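Local coordinates for ribonuclease (Chelonia mydas, PDB 2ZPO), which probably cleaves single- and double-stranded RNA on the 3' side of pyrimidine nucleotides, as an egg-white member of the pancreatic ribonuclease family, at residues A[52-55]-A[56-59]. Residues are numbered along the deposited sequence; the frame is centred on the assembly and turned at random.
Sequences ASIT and TICG
The flat carbonyl groups of Ala52, Ile54 and Thr55 receive the N-H groups of Thr56, Ile57 and Cys58 from different directions. Ala52 O takes Thr56 N almost end-on, 24° from the carbonyl plane, in an alpha-helical (i+4 to i) bond of 3.2 Å. Ile57 N instead stands over a face of the Ile54 carbonyl, 50° out of its plane, with Ile57 N to Ile54 O at 3.0 Å. Cys58 N approaches Thr55 O in the same manner, also at 3.0 Å. The bonds thus shorten to i+3 to i spacing as helix 51-55 tightens into a 3-10 turn, and Gly59 N continues the pattern to Thr56 O. The backbone angles of Gly59 suit a residue without a CB.

The side chains of Ile54 and Ile57 run alongside each other on one flank of the turn, Ile54 CG2 meeting Ile57 CD1 at 4.0 Å. With CG1 of Ile57 anti to its carbonyl carbon (chi1 -63°), the chain turns back over Ile54 O, 3.2 Å from CG1. Branched isoleucines suit this buried side, where Ile105 meets both, and Ile103 and Phe76 touch Ile57. A serine in place of Ile57 would probably take this apolar neighbour from Ile54 CG2 and open a gap towards Ile103 and Phe76. One residue on, Cys58 CB rests 3.4 Å from Thr55 O, and SG is joined to Cys107 by a disulfide. Thr55 OG1 is hydrogen-bonded to Ala51 O, within its own helix. The amides of Thr56 to Gly59 are thus paired within the turn, while Ile57 O reaches Arg70 NE, and hydrocarbon contacts and one covalent link fasten the helix end to the central sheet of the ribonuclease fold.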
loop_
_atom_site.group_PDB
_atom_site.type_symbol
_atom_site.label_atom_id
_atom_site.label_comp_id
_atom_site.label_asym_id
_atom_site.label_seq_id
_atom_site.Cartn_x
_atom_site.Cartn_y
_atom_site.Cartn_z
ATOM N N ALA A 52 -11.820 0.254 -6.701
ATOM C CA ALA A 52 -12.701 1.349 -7.104
ATOM C C ALA A 52 -12.645 2.515 -6.117
ATOM O O ALA A 52 -12.530 3.660 -6.509
ATOM C CB ALA A 52 -14.137 0.854 -7.282
ATOM N N SER A 53 -12.671 2.204 -4.822
ATOM C CA SER A 53 -12.555 3.263 -3.811
ATOM C C SER A 53 -11.261 4.045 -3.900
ATOM O O SER A 53 -11.239 5.275 -3.694
ATOM C CB SER A 53 -12.675 2.662 -2.406
ATOM O OG SER A 53 -14.028 2.259 -2.217
ATOM N N ILE A 54 -10.181 3.340 -4.191
ATOM C CA ILE A 54 -8.866 3.983 -4.317
ATOM C C ILE A 54 -8.734 4.719 -5.637
ATOM O O ILE A 54 -8.244 5.838 -5.664
ATOM C CB ILE A 54 -7.722 2.990 -4.055
ATOM C CG1 ILE A 54 -7.862 2.423 -2.620
ATOM C CG2 ILE A 54 -6.327 3.668 -4.227
ATOM C CD1 ILE A 54 -7.098 1.145 -2.373
ATOM N N THR A 55 -9.244 4.146 -6.722
ATOM C CA THR A 55 -9.191 4.805 -8.034
ATOM C C THR A 55 -9.897 6.169 -8.114
ATOM O O THR A 55 -9.464 7.082 -8.849
ATOM C CB THR A 55 -9.670 3.844 -9.151
ATOM O OG1 THR A 55 -8.840 2.677 -9.158
ATOM C CG2 THR A 55 -9.660 4.528 -10.507
ATOM N N THR A 56 -10.945 6.356 -7.315
ATOM C CA THR A 56 -11.648 7.619 -7.380
ATOM C C THR A 56 -10.782 8.759 -6.835
ATOM O O THR A 56 -11.077 9.907 -7.100
ATOM C CB THR A 56 -12.999 7.566 -6.674
ATOM O OG1 THR A 56 -13.707 8.778 -6.941
ATOM C CG2 THR A 56 -12.820 7.402 -5.182
ATOM N N ILE A 57 -9.720 8.407 -6.107
ATOM C CA ILE A 57 -8.791 9.430 -5.596
ATOM C C ILE A 57 -8.186 10.206 -6.773
ATOM O O ILE A 57 -7.882 11.414 -6.651
ATOM C CB ILE A 57 -7.670 8.805 -4.707
ATOM C CG1 ILE A 57 -8.283 8.154 -3.451
ATOM C CG2 ILE A 57 -6.633 9.883 -4.298
ATOM C CD1 ILE A 57 -7.364 7.242 -2.741
ATOM N N CYS A 58 -8.037 9.505 -7.899
ATOM C CA CYS A 58 -7.464 10.111 -9.118
ATOM C C CYS A 58 -8.420 11.096 -9.781
ATOM O O CYS A 58 -8.021 11.862 -10.685
ATOM C CB CYS A 58 -7.020 9.025 -10.104
ATOM S SG CYS A 58 -5.807 7.931 -9.412
ATOM N N GLY A 59 -9.673 11.088 -9.334
ATOM C CA GLY A 59 -10.713 11.954 -9.885
ATOM C C GLY A 59 -11.547 12.567 -8.775
ATOM O O GLY A 59 -11.005 13.202 -7.864
#